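Local coordinates for protein protease (Helicobacter pylori, PDB 5EUF) that probably acts as a zinc-dependent peptidase of the M16 family, a virulence factor that cleaves the cytoplasmic domain of human junctional adhesion molecule A, at residues M145-F150 with H161-G166; Q18-P23 with I193-G198; K61-L66 with F109-G114. All coordinates share one frame; numbering follows the deposited sequence.

How the contacts relate
Contact 2 opens first along the chain, at strand 18-23, and closes last, at 193-198, so both other contacts fall within the loop it forms. Inside that span contact 3 comes first, joining the loop 61-66 after helix 51-58 to the end of helix 102-113; contact 1 follows in series, joining helix 142-154 to the loop at 161-166. None crosses another. Contact 2 ties two parallel strands of the six-stranded sheet. Contacts 2 and 3 come within about 6 Å between nearest atoms, whereas contact 1, beside the zinc site, has its centre about 32 Å from that of contact 2 and about 31 Å from that of contact 3.

Contact 1. Residues M145-F150 with H161-G166; sequences MLYFRF and HWTPIG
Phe148 reaches from the helix into the loop with one edge of its ring leading, and Thr163 meets that edge: OG1 lies in the ring plane, 3.1 Å from Phe148 CD1. The hydroxyl therefore faces the aromatic rim rather than the pi cloud. Ring and threonine run at a slant to each other, without a hydrogen bond between the segments. The phenyl group gets there because its CG stands anti to the backbone N (chi1 -165°), which carries the ring out from the helix toward the loop.

Ile165 approaches the same ring differently. Its CG2 branch comes obliquely to within 3.7 Å of Phe148 CD1, with the two side chains nearly perpendicular. Further round, Gly166 O is 3.5 Å from Phe148 CE1, and the CB of Trp162 makes a looser apolar contact with that carbon. The other branch of Thr163 serves the neighbouring aromatic: CG2 lies 3.6 Å from Tyr147 CD2, again obliquely. One threonine thus meets two successive rings of the helix, its hydroxyl on one and its methyl on the other.

The loop is bent here by a type I beta turn from Thr163 to Gly166, closed by Gly166 N donating to Thr163 O over 3.0 Å. Phe148 also receives Arg134 in a cation-pi contact and Phe167 edge-to-face. While Phe148 packs helix 142-154 against the turn, Ile165 lies about 4 Å, side chain to side chain, from both His53 and Glu133, and about 6 Å from the bound zinc ion. Through Ile165 the turn thus sits beside the zinc ligands of the M16 metallopeptidase site.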
loop_
_atom_site.group_PDB
_atom_site.type_symbol
_atom_site.label_atom_id
_atom_site.label_comp_id
_atom_site.label_asym_id
_atom_site.label_seq_id
_atom_site.Cartn_x
_atom_site.Cartn_y
_atom_site.Cartn_z
HETATM N N MSE B 145 -11.017 -6.026 12.379
HETATM C CA MSE B 145 -10.566 -6.552 11.093
HETATM C C MSE B 145 -11.305 -5.883 9.944
HETATM O O MSE B 145 -10.708 -5.546 8.922
HETATM C CB MSE B 145 -10.767 -8.066 11.026
HETATM C CG MSE B 145 -10.189 -8.720 9.782
HETATM SE SE MSE B 145 -8.242 -8.649 9.737
HETATM C CE MSE B 145 -7.926 -9.766 8.167
ATOM N N LEU B 146 -12.611 -5.701 10.121
ATOM C CA LEU B 146 -13.449 -5.047 9.122
ATOM C C LEU B 146 -12.992 -3.613 8.880
ATOM O O LEU B 146 -12.943 -3.148 7.742
ATOM C CB LEU B 146 -14.914 -5.063 9.564
ATOM C CG LEU B 146 -15.922 -4.385 8.637
ATOM C CD1 LEU B 146 -15.977 -5.102 7.302
ATOM C CD2 LEU B 146 -17.299 -4.342 9.282
ATOM N N TYR B 147 -12.655 -2.928 9.967
ATOM C CA TYR B 147 -12.174 -1.550 9.922
ATOM C C TYR B 147 -10.862 -1.457 9.142
ATOM O O TYR B 147 -10.685 -0.579 8.294
ATOM C CB TYR B 147 -11.993 -1.026 11.350
ATOM C CG TYR B 147 -11.831 0.471 11.490
ATOM C CD1 TYR B 147 -12.907 1.328 11.295
ATOM C CD2 TYR B 147 -10.611 1.024 11.862
ATOM C CE1 TYR B 147 -12.763 2.699 11.437
ATOM C CE2 TYR B 147 -10.458 2.392 12.009
ATOM C CZ TYR B 147 -11.537 3.224 11.796
ATOM O OH TYR B 147 -11.388 4.583 11.943
ATOM N N PHE B 148 -9.952 -2.383 9.426
ATOM C CA PHE B 148 -8.638 -2.397 8.793
ATOM C C PHE B 148 -8.726 -2.782 7.319
ATOM O O PHE B 148 -8.201 -2.080 6.454
ATOM C CB PHE B 148 -7.710 -3.358 9.532
ATOM C CG PHE B 148 -6.258 -3.190 9.188
ATOM C CD1 PHE B 148 -5.494 -2.217 9.812
ATOM C CD2 PHE B 148 -5.652 -4.015 8.255
ATOM C CE1 PHE B 148 -4.154 -2.063 9.504
ATOM C CE2 PHE B 148 -4.313 -3.868 7.944
ATOM C CZ PHE B 148 -3.563 -2.892 8.570
ATOM N N ARG B 149 -9.398 -3.895 7.039
ATOM C CA ARG B 149 -9.525 -4.392 5.672
ATOM C C ARG B 149 -10.288 -3.421 4.772
ATOM O O ARG B 149 -10.114 -3.433 3.552
ATOM C CB ARG B 149 -10.212 -5.762 5.657
ATOM C CG ARG B 149 -9.402 -6.887 6.294
ATOM C CD ARG B 149 -8.159 -7.242 5.484
ATOM N NE ARG B 149 -8.482 -7.795 4.169
ATOM C CZ ARG B 149 -8.402 -7.113 3.029
ATOM N NH1 ARG B 149 -8.004 -5.850 3.034
ATOM N NH2 ARG B 149 -8.717 -7.698 1.881
ATOM N N PHE B 150 -11.131 -2.580 5.365
ATOM C CA PHE B 150 -11.857 -1.588 4.579
ATOM C C PHE B 150 -10.900 -0.557 4.001
ATOM O O PHE B 150 -10.909 -0.295 2.797
ATOM C CB PHE B 150 -12.932 -0.883 5.413
ATOM C CG PHE B 150 -13.607 0.252 4.687
ATOM C CD1 PHE B 150 -14.675 0.012 3.837
ATOM C CD2 PHE B 150 -13.166 1.559 4.846
ATOM C CE1 PHE B 150 -15.291 1.056 3.161
ATOM C CE2 PHE B 150 -13.775 2.604 4.173
ATOM C CZ PHE B 150 -14.838 2.352 3.330
ATOM N N HIS B 161 -4.402 3.996 3.542
ATOM C CA HIS B 161 -4.443 2.596 3.139
ATOM C C HIS B 161 -4.469 1.676 4.358
ATOM O O HIS B 161 -4.947 0.544 4.287
ATOM C CB HIS B 161 -3.235 2.273 2.255
ATOM C CG HIS B 161 -3.225 0.876 1.718
ATOM N ND1 HIS B 161 -4.152 0.421 0.804
ATOM C CD2 HIS B 161 -2.387 -0.162 1.951
ATOM C CE1 HIS B 161 -3.890 -0.838 0.504
ATOM N NE2 HIS B 161 -2.824 -1.217 1.186
ATOM N N TRP B 162 -3.950 2.174 5.475
ATOM C CA TRP B 162 -3.955 1.426 6.726
ATOM C C TRP B 162 -4.402 2.300 7.898
ATOM O O TRP B 162 -4.206 3.517 7.898
ATOM C CB TRP B 162 -2.568 0.840 7.005
ATOM C CG TRP B 162 -1.488 1.875 7.171
ATOM C CD1 TRP B 162 -1.102 2.477 8.334
ATOM C CD2 TRP B 162 -0.658 2.426 6.141
ATOM N NE1 TRP B 162 -0.087 3.369 8.092
ATOM C CE2 TRP B 162 0.206 3.357 6.754
ATOM C CE3 TRP B 162 -0.562 2.225 4.761
ATOM C CZ2 TRP B 162 1.153 4.083 6.035
ATOM C CZ3 TRP B 162 0.379 2.945 4.049
ATOM C CH2 TRP B 162 1.225 3.863 4.688
ATOM N N THR B 163 -5.013 1.661 8.891
ATOM C CA THR B 163 -5.420 2.330 10.120
ATOM C C THR B 163 -4.202 2.457 11.043
ATOM O O THR B 163 -3.213 1.748 10.854
ATOM C CB THR B 163 -6.557 1.557 10.813
ATOM O OG1 THR B 163 -6.034 0.367 11.416
ATOM C CG2 THR B 163 -7.634 1.190 9.801
ATOM N N PRO B 164 -4.254 3.369 12.033
ATOM C CA PRO B 164 -3.082 3.642 12.880
ATOM C C PRO B 164 -2.461 2.437 13.611
ATOM O O PRO B 164 -1.371 2.585 14.162
ATOM C CB PRO B 164 -3.620 4.658 13.904
ATOM C CG PRO B 164 -5.108 4.667 13.733
ATOM C CD PRO B 164 -5.341 4.323 12.307
ATOM N N ILE B 165 -3.117 1.280 13.616
ATOM C CA ILE B 165 -2.542 0.099 14.257
ATOM C C ILE B 165 -1.378 -0.453 13.428
ATOM O O ILE B 165 -0.442 -1.042 13.971
ATOM C CB ILE B 165 -3.604 -1.011 14.480
ATOM C CG1 ILE B 165 -3.023 -2.166 15.302
ATOM C CG2 ILE B 165 -4.150 -1.528 13.156
ATOM C CD1 ILE B 165 -2.551 -1.769 16.685
ATOM N N GLY B 166 -1.432 -0.246 12.115
ATOM C CA GLY B 166 -0.380 -0.701 11.225
ATOM C C GLY B 166 -0.445 -2.180 10.899
ATOM O O GLY B 166 -1.301 -2.904 11.405
#

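Contact 2. Residues Q18-P23 with I193-G198; sequences QVVSVP and IVLVVG
Gln18, Val22 and Val20 of one strand, with Ile193 opposite Gln18, have the most surface buried here, and all four point to the same face of the sheet. The Gln18 and Ile193 side chains run alongside each other in the same direction. With CG anti to the backbone N (chi1 -177°) and the chain extended beyond it, Gln18 brings OE1 to 3.7 Å from Ile193 CD1, while its NE2 is bonded to Ser10 OG. Val22 pairs similarly with Val197, its CB 3.7 Å from Val197 CG2. Between these pairs Leu195 leans across toward the other strand: its CD1 is 3.6 Å from Val20 CG1 and 3.8 Å from Val22 CG2, a single methyl bridging two valines at a slant.

The backbones supply the evidence for the register. The strand axes run 4.8 Å apart at 10°, and six successive pairs, from Gln18 with Ile193 to Pro23 with Gly198, form parallel bridges. Val20 and Val22 each donate and accept: Val20 N to Val194 O, Val22 N to Val196 O, their carbonyls accepting from Val196 N and Gly198 N. Gln18 contributes its O alone, accepting from Val194 N. The Val22 N to Val196 O bond is nearly straight (2.8 Å, 174° at the hydrogen). At the far end Gly198 N to Val22 O lengthens to 3.2 Å, the donor tilted out of the carbonyl plane.

This parallel pair, closed over 170 residues, lies away from the annotated sites in the mixed sheet of the M16 fold. Strand 9-12 flanks 18-23 and strand 30-37 flanks 192-198, both antiparallel. Helix 365-376 packs on the Val20, Val22, Leu195 and Val197 face, and helix 202-213 covers Val19, Val196 and Pro23, where Ser21 OG bonds Ser202 OG.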
loop_
_atom_site.group_PDB
_atom_site.type_symbol
_atom_site.label_atom_id
_atom_site.label_comp_id
_atom_site.label_asym_id
_atom_site.label_seq_id
_atom_site.Cartn_x
_atom_site.Cartn_y
_atom_site.Cartn_z
ATOM N N GLN B 18 2.699 26.449 19.311
ATOM C CA GLN B 18 1.487 27.242 19.446
ATOM C C GLN B 18 0.824 26.985 20.795
ATOM O O GLN B 18 0.692 25.839 21.224
ATOM C CB GLN B 18 0.513 26.935 18.307
ATOM C CG GLN B 18 -0.757 27.773 18.337
ATOM C CD GLN B 18 -1.627 27.553 17.116
ATOM O OE1 GLN B 18 -1.390 26.637 16.328
ATOM N NE2 GLN B 18 -2.638 28.399 16.951
ATOM N N VAL B 19 0.416 28.058 21.465
ATOM C CA VAL B 19 -0.248 27.940 22.755
ATOM C C VAL B 19 -1.643 28.545 22.687
ATOM O O VAL B 19 -1.798 29.733 22.404
ATOM C CB VAL B 19 0.549 28.633 23.879
ATOM C CG1 VAL B 19 0.045 28.181 25.241
ATOM C CG2 VAL B 19 2.029 28.334 23.737
ATOM N N VAL B 20 -2.656 27.724 22.944
ATOM C CA VAL B 20 -4.039 28.176 22.869
ATOM C C VAL B 20 -4.744 28.057 24.216
ATOM O O VAL B 20 -4.843 26.967 24.786
ATOM C CB VAL B 20 -4.837 27.386 21.816
ATOM C CG1 VAL B 20 -6.266 27.902 21.743
ATOM C CG2 VAL B 20 -4.157 27.474 20.453
ATOM N N SER B 21 -5.229 29.190 24.713
ATOM C CA SER B 21 -5.958 29.242 25.972
ATOM C C SER B 21 -7.441 29.495 25.722
ATOM O O SER B 21 -7.809 30.464 25.059
ATOM C CB SER B 21 -5.377 30.332 26.878
ATOM O OG SER B 21 -6.201 30.554 28.009
ATOM N N VAL B 22 -8.291 28.618 26.246
ATOM C CA VAL B 22 -9.734 28.774 26.095
ATOM C C VAL B 22 -10.407 28.849 27.465
ATOM O O VAL B 22 -10.865 27.837 27.994
ATOM C CB VAL B 22 -10.354 27.617 25.281
ATOM C CG1 VAL B 22 -11.779 27.960 24.867
ATOM C CG2 VAL B 22 -9.509 27.312 24.057
ATOM N N PRO B 23 -10.457 30.057 28.047
ATOM C CA PRO B 23 -11.029 30.254 29.383
ATOM C C PRO B 23 -12.515 29.926 29.448
ATOM O O PRO B 23 -13.240 30.117 28.470
ATOM C CB PRO B 23 -10.798 31.746 29.649
ATOM C CG PRO B 23 -9.697 32.136 28.732
ATOM C CD PRO B 23 -9.883 31.300 27.507
ATOM N N ILE B 193 1.198 21.618 19.607
ATOM C CA ILE B 193 0.281 22.637 20.111
ATOM C C ILE B 193 -0.106 22.352 21.556
ATOM O O ILE B 193 -0.565 21.256 21.874
ATOM C CB ILE B 193 -1.011 22.717 19.273
ATOM C CG1 ILE B 193 -0.700 23.083 17.821
ATOM C CG2 ILE B 193 -1.984 23.719 19.884
ATOM C CD1 ILE B 193 -1.917 23.058 16.915
ATOM N N VAL B 194 0.079 23.338 22.428
ATOM C CA VAL B 194 -0.338 23.212 23.819
ATOM C C VAL B 194 -1.658 23.947 24.027
ATOM O O VAL B 194 -1.727 25.173 23.912
ATOM C CB VAL B 194 0.723 23.760 24.792
ATOM C CG1 VAL B 194 0.220 23.692 26.226
ATOM C CG2 VAL B 194 2.028 22.988 24.644
ATOM N N LEU B 195 -2.703 23.183 24.329
ATOM C CA LEU B 195 -4.049 23.720 24.468
ATOM C C LEU B 195 -4.545 23.586 25.901
ATOM O O LEU B 195 -4.501 22.501 26.478
ATOM C CB LEU B 195 -5.002 23.002 23.508
ATOM C CG LEU B 195 -6.505 23.253 23.631
ATOM C CD1 LEU B 195 -6.859 24.668 23.212
ATOM C CD2 LEU B 195 -7.282 22.238 22.807
ATOM N N VAL B 196 -5.010 24.692 26.476
ATOM C CA VAL B 196 -5.541 24.679 27.837
ATOM C C VAL B 196 -6.963 25.234 27.878
ATOM O O VAL B 196 -7.206 26.386 27.514
ATOM C CB VAL B 196 -4.650 25.487 28.803
ATOM C CG1 VAL B 196 -5.273 25.522 30.191
ATOM C CG2 VAL B 196 -3.243 24.899 28.855
ATOM N N VAL B 197 -7.899 24.401 28.322
ATOM C CA VAL B 197 -9.310 24.767 28.359
ATOM C C VAL B 197 -9.878 24.583 29.766
ATOM O O VAL B 197 -9.598 23.583 30.428
ATOM C CB VAL B 197 -10.139 23.923 27.358
ATOM C CG1 VAL B 197 -11.604 24.328 27.388
ATOM C CG2 VAL B 197 -9.578 24.055 25.949
ATOM N N GLY B 198 -10.667 25.551 30.224
ATOM C CA GLY B 198 -11.305 25.450 31.523
ATOM C C GLY B 198 -11.335 26.759 32.285
ATOM O O GLY B 198 -11.387 27.836 31.692
#

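Contact 3. Residues K61-L66 with F109-G114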
loop_
_atom_site.group_PDB
_atom_site.type_symbol
_atom_site.label_atom_id
_atom_site.label_comp_id
_atom_site.label_asym_id
_atom_site.label_seq_id
_atom_site.Cartn_x
_atom_site.Cartn_y
_atom_site.Cartn_z
ATOM N N LYS B 61 6.974 6.562 29.087
ATOM C CA LYS B 61 8.140 5.871 29.615
ATOM C C LYS B 61 9.109 6.884 30.214
ATOM O O LYS B 61 8.744 8.038 30.443
ATOM C CB LYS B 61 8.821 5.047 28.523
ATOM C CG LYS B 61 7.929 3.968 27.924
ATOM C CD LYS B 61 7.510 2.943 28.968
ATOM C CE LYS B 61 6.632 1.858 28.361
ATOM N NZ LYS B 61 6.205 0.842 29.368
ATOM N N SER B 62 10.344 6.455 30.458
ATOM C CA SER B 62 11.308 7.276 31.187
ATOM C C SER B 62 11.750 8.511 30.416
ATOM O O SER B 62 11.855 8.491 29.187
ATOM C CB SER B 62 12.541 6.452 31.560
ATOM O OG SER B 62 13.289 6.106 30.407
ATOM N N THR B 63 12.004 9.583 31.160
ATOM C CA THR B 63 12.566 10.810 30.608
ATOM C C THR B 63 13.819 11.189 31.397
ATOM O O THR B 63 14.388 10.354 32.101
ATOM C CB THR B 63 11.558 11.972 30.647
ATOM O OG1 THR B 63 11.251 12.289 32.009
ATOM C CG2 THR B 63 10.276 11.596 29.918
ATOM N N LYS B 64 14.246 12.443 31.287
ATOM C CA LYS B 64 15.439 12.901 31.994
ATOM C C LYS B 64 15.213 12.932 33.501
ATOM O O LYS B 64 16.128 12.662 34.277
ATOM C CB LYS B 64 15.862 14.288 31.499
ATOM C CG LYS B 64 17.067 14.882 32.215
ATOM C CD LYS B 64 17.407 16.267 31.678
ATOM C CE LYS B 64 18.605 16.865 32.408
ATOM N NZ LYS B 64 18.975 18.208 31.882
ATOM N N ASN B 65 13.990 13.252 33.911
ATOM C CA ASN B 65 13.667 13.365 35.329
ATOM C C ASN B 65 12.665 12.312 35.794
ATOM O O ASN B 65 12.679 11.894 36.952
ATOM C CB ASN B 65 13.129 14.763 35.635
ATOM C CG ASN B 65 14.097 15.857 35.237
ATOM O OD1 ASN B 65 13.752 16.762 34.477
ATOM N ND2 ASN B 65 15.321 15.778 35.748
ATOM N N LEU B 66 11.798 11.885 34.883
ATOM C CA LEU B 66 10.765 10.909 35.205
ATOM C C LEU B 66 11.191 9.480 34.884
ATOM O O LEU B 66 11.799 9.218 33.846
ATOM C CB LEU B 66 9.473 11.232 34.451
ATOM C CG LEU B 66 8.790 12.554 34.793
ATOM C CD1 LEU B 66 7.556 12.747 33.926
ATOM C CD2 LEU B 66 8.429 12.587 36.267
ATOM N N PHE B 109 4.428 17.545 30.734
ATOM C CA PHE B 109 4.317 17.478 29.283
ATOM C C PHE B 109 5.577 18.000 28.605
ATOM O O PHE B 109 5.980 17.495 27.556
ATOM C CB PHE B 109 3.093 18.256 28.802
ATOM C CG PHE B 109 1.823 17.456 28.827
ATOM C CD1 PHE B 109 1.832 16.111 28.502
ATOM C CD2 PHE B 109 0.621 18.047 29.178
ATOM C CE1 PHE B 109 0.665 15.369 28.524
ATOM C CE2 PHE B 109 -0.549 17.311 29.201
ATOM C CZ PHE B 109 -0.526 15.972 28.874
ATOM N N ALA B 110 6.202 19.008 29.204
ATOM C CA ALA B 110 7.473 19.506 28.698
ATOM C C ALA B 110 8.544 18.444 28.911
ATOM O O ALA B 110 9.483 18.315 28.126
ATOM C CB ALA B 110 7.854 20.803 29.384
ATOM N N GLU B 111 8.373 17.679 29.983
ATOM C CA GLU B 111 9.298 16.617 30.351
ATOM C C GLU B 111 9.312 15.475 29.326
ATOM O O GLU B 111 10.317 14.782 29.174
ATOM C CB GLU B 111 8.935 16.080 31.739
ATOM C CG GLU B 111 9.939 15.115 32.327
ATOM C CD GLU B 111 11.276 15.767 32.609
ATOM O OE1 GLU B 111 11.291 16.961 32.982
ATOM O OE2 GLU B 111 12.311 15.084 32.455
ATOM N N THR B 112 8.200 15.283 28.620
ATOM C CA THR B 112 8.100 14.199 27.647
ATOM C C THR B 112 8.302 14.676 26.208
ATOM O O THR B 112 8.554 13.873 25.307
ATOM C CB THR B 112 6.735 13.484 27.735
ATOM O OG1 THR B 112 5.686 14.407 27.421
ATOM C CG2 THR B 112 6.512 12.922 29.129
HETATM N N MSE B 113 8.180 15.980 25.989
HETATM C CA MSE B 113 8.301 16.530 24.645
HETATM C C MSE B 113 9.753 16.621 24.192
HETATM O O MSE B 113 10.142 15.998 23.203
HETATM C CB MSE B 113 7.649 17.911 24.570
HETATM C CG MSE B 113 7.866 18.623 23.246
HETATM SE SE MSE B 113 6.439 19.886 22.852
HETATM C CE MSE B 113 7.429 21.544 23.014
ATOM N N GLY B 114 10.553 17.398 24.915
ATOM C CA GLY B 114 11.928 17.637 24.516
ATOM C C GLY B 114 12.944 17.023 25.454
ATOM O O GLY B 114 14.049 17.540 25.610
#
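An ST motif at Thr63 shapes the loop that receives the carboxylate of Glu111, a residue of the last turn of helix 102-113. In the motif Thr63 OG1 accepts from Leu66 N, three residues on, over 3.0 Å. Thr63 N in turn donates to Leu66 O, so two bonds join the first and last residues of the four-residue span.

The same hydroxyl also donates outward, to Glu111 OE2, likewise over 3.0 Å; it reaches the lone pair that points away from the other carboxylate oxygen. Asn65 N is the second donor to that oxygen, at 2.9 Å and 136° at the hydrogen. This bond is bent, and its donor stands above the carboxylate, 40° out of the plane. Two donors from different directions thus grip one oxygen, which would restrict rotation of the carboxylate and probably stabilise its charge.

Glu111 arrives by leaving the helix with CG anti to the backbone N (chi1 -171°) and then bending at chi2, which turns its end into the loop. The aliphatic part is packed as well: CG lies 3.7 Å from Leu66 CD1, the two side chains meeting at a slant. Next to it Thr63 CG2 makes a looser methyl contact with Thr112 CG2, at 4.1 Å.

Ser115 OG, just beyond the helix end, adds a weak bond to Glu111 OE2. Helix 70-77 covers the apolar side, with Phe71 touching both Leu66 and Thr112. On the other flank of helix 102-113, Phe109 and Met113 pack on strand 30-37 and helix 202-213.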